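Side-chain contacts in zinc phosphodiesterase ELAC protein 1 (Homo sapiens, PDB 3ZWF), which acts as a two-zinc phosphodiesterase with some tRNA 3'-processing endonuclease activity and removes 2',3'-cyclic phosphate from cleaved tRNAs during their repair: residues 293-298 with 305-310; 345-348 with 352-355. One frame throughout, in Å; residues are numbered along the deposited sequence.

Contact 1 (293-298 with 305-310) and contact 2 (345-348 with 352-355) follow one another along the chain, their centres about 12 Å apart. They share one sheet, in which strands 306-310 and 345-348 are parallel neighbours. Contact 1 sets helix 292-301 against one face of this sheet; contact 2 joins the other face to strand 354-356, an edge strand of the second sheet within this chain. Helix, sheet, sheet are three of the four layers of the metallo-beta-lactamase fold. Between the two contacts, Arg306 NH1 hydrogen-bonds Thr347 OG1, and Val308 packs on Ile355. Strand 306-310 leads directly into His311, a ligand of the second catalytic zinc ion.

Contact 1. Residues 293-298 with 305-310; sequences QMAATF and KRLVLT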
ATOM      1  N   GLN A 293       1.765 -20.513 -22.818  1.00 29.80           N
ATOM      2  CA  GLN A 293       1.231 -20.909 -24.137  1.00 30.80           C
ATOM      3  C   GLN A 293       0.060 -20.018 -24.555  1.00 30.83           C
ATOM      4  O   GLN A 293      -0.108 -19.703 -25.720  1.00 31.55           O
ATOM      5  CB  GLN A 293       0.838 -22.373 -24.160  1.00 31.97           C
ATOM      6  CG  GLN A 293       0.455 -22.873 -25.588  1.00 34.25           C
ATOM      7  CD  GLN A 293       1.482 -22.597 -26.709  1.00 36.77           C
ATOM      8  OE1 GLN A 293       1.177 -21.853 -27.690  1.00 40.70           O
ATOM      9  NE2 GLN A 293       2.656 -23.220 -26.610  1.00 33.59           N
ATOM     10  N   MET A 294      -0.737 -19.572 -23.589  1.00 30.11           N
ATOM     11  CA  MET A 294      -1.898 -18.719 -23.924  1.00 30.18           C
ATOM     12  C   MET A 294      -1.416 -17.347 -24.374  1.00 29.90           C
ATOM     13  O   MET A 294      -1.915 -16.779 -25.382  1.00 30.52           O
ATOM     14  CB  MET A 294      -2.854 -18.570 -22.727  1.00 29.56           C
ATOM     15  CG  MET A 294      -3.506 -19.873 -22.317  1.00 30.06           C
ATOM     16  SD  MET A 294      -4.285 -19.781 -20.692  1.00 29.45           S
ATOM     17  CE  MET A 294      -5.440 -18.397 -20.937  1.00 29.22           C
ATOM     18  N   ALA A 295      -0.402 -16.844 -23.677  1.00 29.16           N
ATOM     19  CA  ALA A 295       0.182 -15.547 -24.004  1.00 28.99           C
ATOM     20  C   ALA A 295       0.862 -15.598 -25.389  1.00 29.98           C
ATOM     21  O   ALA A 295       0.706 -14.686 -26.203  1.00 30.55           O
ATOM     22  CB  ALA A 295       1.176 -15.106 -22.940  1.00 28.19           C
ATOM     23  N   ALA A 296       1.594 -16.684 -25.625  1.00 30.42           N
ATOM     24  CA  ALA A 296       2.361 -16.889 -26.857  1.00 31.81           C
ATOM     25  C   ALA A 296       1.424 -16.965 -28.071  1.00 34.47           C
ATOM     26  O   ALA A 296       1.705 -16.431 -29.139  1.00 33.94           O
ATOM     27  CB  ALA A 296       3.213 -18.162 -26.754  1.00 32.07           C
ATOM     28  N   THR A 297       0.295 -17.628 -27.869  1.00 35.97           N
ATOM     29  CA  THR A 297      -0.694 -17.798 -28.913  1.00 35.29           C
ATOM     30  C   THR A 297      -1.308 -16.432 -29.263  1.00 34.98           C
ATOM     31  O   THR A 297      -1.499 -16.093 -30.460  1.00 36.27           O
ATOM     32  CB  THR A 297      -1.777 -18.787 -28.462  1.00 36.24           C
ATOM     33  OG1 THR A 297      -1.213 -20.087 -28.340  1.00 35.04           O
ATOM     34  CG2 THR A 297      -2.932 -18.861 -29.499  1.00 41.94           C
ATOM     35  N   PHE A 298      -1.605 -15.632 -28.242  1.00 33.69           N
ATOM     36  CA  PHE A 298      -2.093 -14.260 -28.484  1.00 33.20           C
ATOM     37  C   PHE A 298      -1.045 -13.380 -29.189  1.00 33.76           C
ATOM     38  O   PHE A 298      -1.375 -12.635 -30.116  1.00 36.22           O
ATOM     39  CB  PHE A 298      -2.564 -13.573 -27.203  1.00 33.41           C
ATOM     40  CG  PHE A 298      -3.063 -12.188 -27.437  1.00 32.74           C
ATOM     41  CD1 PHE A 298      -4.257 -11.972 -28.138  1.00 36.06           C
ATOM     42  CD2 PHE A 298      -2.315 -11.096 -27.043  1.00 32.49           C
ATOM     43  CE1 PHE A 298      -4.723 -10.685 -28.358  1.00 38.05           C
ATOM     44  CE2 PHE A 298      -2.799  -9.798 -27.233  1.00 33.19           C
ATOM     45  CZ  PHE A 298      -3.991  -9.595 -27.899  1.00 37.92           C
ATOM     46  N   LYS A 305       6.060  -8.172 -32.254  1.00 42.28           N
ATOM     47  CA  LYS A 305       7.497  -8.359 -32.497  1.00 42.74           C
ATOM     48  C   LYS A 305       8.222  -8.978 -31.320  1.00 41.21           C
ATOM     49  O   LYS A 305       9.121  -9.786 -31.488  1.00 40.94           O
ATOM     50  CB  LYS A 305       8.161  -7.031 -32.866  1.00 48.28           C
ATOM     51  CG  LYS A 305       7.664  -6.501 -34.222  1.00 59.23           C
ATOM     52  CD  LYS A 305       8.023  -5.040 -34.435  1.00 66.61           C
ATOM     53  N   ARG A 306       7.837  -8.557 -30.116  1.00 38.44           N
ATOM     54  CA  ARG A 306       8.441  -9.030 -28.896  1.00 38.24           C
ATOM     55  C   ARG A 306       7.322  -9.211 -27.843  1.00 34.53           C
ATOM     56  O   ARG A 306       6.422  -8.376 -27.707  1.00 33.41           O
ATOM     57  CB  ARG A 306       9.513  -8.033 -28.407  1.00 42.22           C
ATOM     58  CG  ARG A 306       9.900  -8.181 -26.924  1.00 56.95           C
ATOM     59  CD  ARG A 306      11.290  -8.708 -26.681  1.00 64.02           C
ATOM     60  NE  ARG A 306      12.263  -7.625 -26.711  1.00 66.60           N
ATOM     61  CZ  ARG A 306      13.173  -7.341 -25.774  1.00 63.82           C
ATOM     62  NH1 ARG A 306      13.305  -8.065 -24.658  1.00 61.71           N
ATOM     63  NH2 ARG A 306      13.999  -6.316 -25.984  1.00 66.20           N
ATOM     64  N   LEU A 307       7.385 -10.342 -27.144  1.00 32.32           N
ATOM     65  CA  LEU A 307       6.473 -10.654 -26.046  1.00 31.05           C
ATOM     66  C   LEU A 307       7.260 -10.649 -24.736  1.00 30.35           C
ATOM     67  O   LEU A 307       8.271 -11.272 -24.657  1.00 30.69           O
ATOM     68  CB  LEU A 307       5.810 -12.025 -26.241  1.00 30.96           C
ATOM     69  CG  LEU A 307       4.907 -12.580 -25.145  1.00 29.88           C
ATOM     70  CD1 LEU A 307       3.671 -11.627 -24.808  1.00 29.30           C
ATOM     71  CD2 LEU A 307       4.472 -13.999 -25.484  1.00 30.15           C
ATOM     72  N   VAL A 308       6.770  -9.894 -23.761  1.00 29.52           N
ATOM     73  CA  VAL A 308       7.355  -9.896 -22.413  1.00 28.89           C
ATOM     74  C   VAL A 308       6.302 -10.453 -21.475  1.00 27.90           C
ATOM     75  O   VAL A 308       5.206  -9.923 -21.367  1.00 27.60           O
ATOM     76  CB  VAL A 308       7.793  -8.499 -21.931  1.00 28.94           C
ATOM     77  CG1 VAL A 308       8.486  -8.618 -20.515  1.00 28.48           C
ATOM     78  CG2 VAL A 308       8.700  -7.842 -22.924  1.00 30.10           C
ATOM     79  N   LEU A 309       6.675 -11.508 -20.750  1.00 27.64           N
ATOM     80  CA  LEU A 309       5.790 -12.153 -19.772  1.00 26.88           C
ATOM     81  C   LEU A 309       6.116 -11.626 -18.380  1.00 26.37           C
ATOM     82  O   LEU A 309       7.272 -11.352 -18.057  1.00 26.68           O
ATOM     83  CB  LEU A 309       5.987 -13.672 -19.818  1.00 27.08           C
ATOM     84  CG  LEU A 309       5.637 -14.325 -21.194  1.00 27.73           C
ATOM     85  CD1 LEU A 309       5.753 -15.811 -21.079  1.00 27.93           C
ATOM     86  CD2 LEU A 309       4.240 -13.938 -21.645  1.00 27.59           C
ATOM     87  N   THR A 310       5.049 -11.452 -17.623  1.00 25.73           N
ATOM     88  CA  THR A 310       5.162 -10.888 -16.276  1.00 25.30           C
ATOM     89  C   THR A 310       4.036 -11.411 -15.428  1.00 24.77           C
ATOM     90  O   THR A 310       3.315 -12.324 -15.803  1.00 24.80           O
ATOM     91  CB  THR A 310       5.241  -9.346 -16.343  1.00 25.33           C
ATOM     92  OG1 THR A 310       5.671  -8.796 -15.092  1.00 25.16           O
ATOM     93  CG2 THR A 310       3.893  -8.743 -16.768  1.00 25.03           C
TER
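On the helix whose Ala295 and Ala296 meet Leu307, the carbonyl oxygen of Gln293 is gripped twice by one residue. Thr297 OG1 donates to Gln293 O at 2.9 Å, while the backbone N of Thr297 gives Gln293 O the ordinary helical bond. The two donors arrive from opposite faces of the carbonyl plane, the hydroxyl tilted 27° from it. A threonine suits this exposed side of the helix because its hydroxyl can fold back onto the turn before it.

Toward the strand the side-chain contacts are apolar and no hydrogen bond crosses, although one leucine methyl also rests against a backbone carbonyl oxygen. Ala295 CB points at the strand and touches Leu309 CD2 at 3.5 Å; Leu307 CD2 lies a little farther from the same methyl, at 4.3 Å from Ala295 CB. One small side chain thus serves two leucines. Leu307 has CG anti to its own backbone N (chi1 175°), and its CD2 rests on the helix backbone, 3.8 Å from Ala296 CA and 3.9 Å from Ala295 O. Alanines fit here because their short side chains let branched leucine ends come down onto the main chain. Leu309 takes the other course, its CG beside the backbone N and anti to the carbonyl carbon, and reaches Ala295 with one methyl.

Segments 293-298 and 306-310 run nearly antiparallel, at 155°, their axes 9.5 Å apart at closest approach, as expected of the returning half of a beta-alpha-beta crossover: strand 269-273 leads through helices 281-286 and 292-301 to strand 306-310, its parallel neighbour. His272 of the first strand touches both Ala295 and Leu307. Alternation along strand 306-310 sends Leu307 and Leu309 to the helix, whereas Arg306 and Val308 face strand 354-356 of the other sheet.

Contact 2. Residues 345-348 with 352-355; sequences EVTL and FMVI
Met353 reaches Thr347 and Leu348 through a side chain that is straight and then bent: chi1 and chi2 are both anti and carry the sulfur away from its own backbone, and chi3 (-86°) turns the terminal methyl aside. In Thr347 the methyl CG2 lies anti to the backbone N, facing the methionine. The two side chains meet at a slant, with Thr347 CG2 4.0 Å from Met353 SD and nearly as near to its CE. The remaining branch of Thr347 is committed to the neighbouring strand, where OG1 hydrogen-bonds NH1 of Arg306.

Leu348 contributes through its main chain, for its side chain points away and touches Leu309 and Phe312. Its carbonyl oxygen receives the methionine methyl, with Leu348 O 3.2 Å from Met353 CE.

The nearest CA atoms across the segments, those of Leu348 and Met353, are 9.5 Å apart, too far for strand pairing. The segments belong to different sheets, 345-348 beside 306-310 and 354-356 beside 2-5, so a long, flexible methionine suits the distance to be bridged. A threonine suits the facing position because it offers a methyl to the thioether and a hydroxyl to the arginine. No hydrogen bond joins the two segments; dispersion probably dominates, and the close approach of CE to the carbonyl oxygen may add a weak polar attraction, since carbons next to a thioether sulfur are slightly positive.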
ATOM      1  N   GLU A 345      10.075 -13.523 -30.408  1.00 67.89           N
ATOM      2  CA  GLU A 345      10.985 -13.341 -29.261  1.00 47.32           C
ATOM      3  C   GLU A 345      10.202 -13.236 -27.959  1.00 39.72           C
ATOM      4  O   GLU A 345       9.303 -12.404 -27.875  1.00 36.66           O
ATOM      5  CB  GLU A 345      11.846 -12.074 -29.415  1.00 54.98           C
ATOM      6  CG  GLU A 345      12.706 -11.775 -28.151  1.00 63.55           C
ATOM      7  CD  GLU A 345      13.846 -10.775 -28.382  1.00 86.18           C
ATOM      8  OE1 GLU A 345      13.776  -9.977 -29.346  1.00 75.69           O
ATOM      9  OE2 GLU A 345      14.815 -10.790 -27.583  1.00 85.74           O
ATOM     10  N   VAL A 346      10.542 -14.056 -26.961  1.00 36.58           N
ATOM     11  CA  VAL A 346       9.860 -14.029 -25.635  1.00 34.29           C
ATOM     12  C   VAL A 346      10.837 -13.754 -24.495  1.00 35.01           C
ATOM     13  O   VAL A 346      11.868 -14.452 -24.365  1.00 37.87           O
ATOM     14  CB  VAL A 346       9.115 -15.381 -25.365  1.00 33.63           C
ATOM     15  CG1 VAL A 346       8.395 -15.404 -24.019  1.00 34.27           C
ATOM     16  CG2 VAL A 346       8.223 -15.745 -26.609  1.00 35.95           C
ATOM     17  N   THR A 347      10.523 -12.752 -23.685  1.00 33.27           N
ATOM     18  CA  THR A 347      11.381 -12.319 -22.598  1.00 32.80           C
ATOM     19  C   THR A 347      10.629 -12.482 -21.279  1.00 31.22           C
ATOM     20  O   THR A 347       9.424 -12.236 -21.234  1.00 30.13           O
ATOM     21  CB  THR A 347      11.760 -10.837 -22.770  1.00 35.12           C
ATOM     22  OG1 THR A 347      12.427 -10.667 -24.017  1.00 38.31           O
ATOM     23  CG2 THR A 347      12.697 -10.380 -21.678  1.00 37.54           C
ATOM     24  N   LEU A 348      11.328 -12.954 -20.237  1.00 30.53           N
ATOM     25  CA  LEU A 348      10.720 -13.038 -18.892  1.00 30.31           C
ATOM     26  C   LEU A 348      11.112 -11.817 -18.085  1.00 29.13           C
ATOM     27  O   LEU A 348      12.286 -11.588 -17.811  1.00 31.19           O
ATOM     28  CB  LEU A 348      11.142 -14.329 -18.189  1.00 32.88           C
ATOM     29  CG  LEU A 348      11.042 -15.551 -19.099  1.00 33.42           C
ATOM     30  CD1 LEU A 348      11.531 -16.768 -18.303  1.00 37.72           C
ATOM     31  CD2 LEU A 348       9.611 -15.676 -19.673  1.00 34.15           C
ATOM     32  N   PHE A 352      13.182  -4.405 -12.176  1.00 30.06           N
ATOM     33  CA  PHE A 352      14.227  -3.420 -12.552  1.00 31.34           C
ATOM     34  C   PHE A 352      14.798  -3.631 -13.944  1.00 32.00           C
ATOM     35  O   PHE A 352      15.685  -2.888 -14.386  1.00 33.23           O
ATOM     36  CB  PHE A 352      15.310  -3.300 -11.482  1.00 32.32           C
ATOM     37  CG  PHE A 352      14.744  -3.006 -10.139  1.00 31.85           C
ATOM     38  CD1 PHE A 352      14.174  -1.792  -9.908  1.00 31.78           C
ATOM     39  CD2 PHE A 352      14.765  -3.951  -9.130  1.00 31.59           C
ATOM     40  CE1 PHE A 352      13.583  -1.497  -8.673  1.00 31.40           C
ATOM     41  CE2 PHE A 352      14.188  -3.679  -7.892  1.00 31.26           C
ATOM     42  CZ  PHE A 352      13.607  -2.447  -7.670  1.00 31.17           C
ATOM     43  N   MET A 353      14.251  -4.620 -14.643  1.00 31.29           N
ATOM     44  CA  MET A 353      14.586  -4.824 -16.046  1.00 32.20           C
ATOM     45  C   MET A 353      14.142  -3.596 -16.851  1.00 32.16           C
ATOM     46  O   MET A 353      13.050  -3.058 -16.652  1.00 31.34           O
ATOM     47  CB  MET A 353      13.907  -6.084 -16.587  1.00 32.12           C
ATOM     48  CG  MET A 353      14.222  -6.419 -18.047  1.00 34.48           C
ATOM     49  SD  MET A 353      13.273  -7.823 -18.637  1.00 36.66           S
ATOM     50  CE  MET A 353      14.349  -9.140 -18.111  1.00 36.88           C
ATOM     51  N   VAL A 354      15.039  -3.132 -17.728  1.00 33.48           N
ATOM     52  CA  VAL A 354      14.726  -2.059 -18.639  1.00 34.01           C
ATOM     53  C   VAL A 354      14.867  -2.575 -20.053  1.00 34.58           C
ATOM     54  O   VAL A 354      15.884  -3.138 -20.381  1.00 35.47           O
ATOM     55  CB  VAL A 354      15.690  -0.872 -18.469  1.00 35.86           C
ATOM     56  CG1 VAL A 354      15.288   0.265 -19.411  1.00 36.37           C
ATOM     57  CG2 VAL A 354      15.679  -0.364 -17.027  1.00 35.38           C
ATOM     58  N   ILE A 355      13.826  -2.398 -20.852  1.00 34.13           N
ATOM     59  CA  ILE A 355      13.830  -2.763 -22.273  1.00 35.48           C
ATOM     60  C   ILE A 355      13.673  -1.489 -23.092  1.00 36.06           C
ATOM     61  O   ILE A 355      12.751  -0.746 -22.904  1.00 35.20           O
ATOM     62  CB  ILE A 355      12.693  -3.727 -22.646  1.00 35.25           C
ATOM     63  CG1 ILE A 355      12.832  -5.033 -21.868  1.00 36.78           C
ATOM     64  CG2 ILE A 355      12.743  -4.037 -24.143  1.00 36.94           C
ATOM     65  CD1 ILE A 355      11.638  -5.940 -21.953  1.00 35.71           C
TER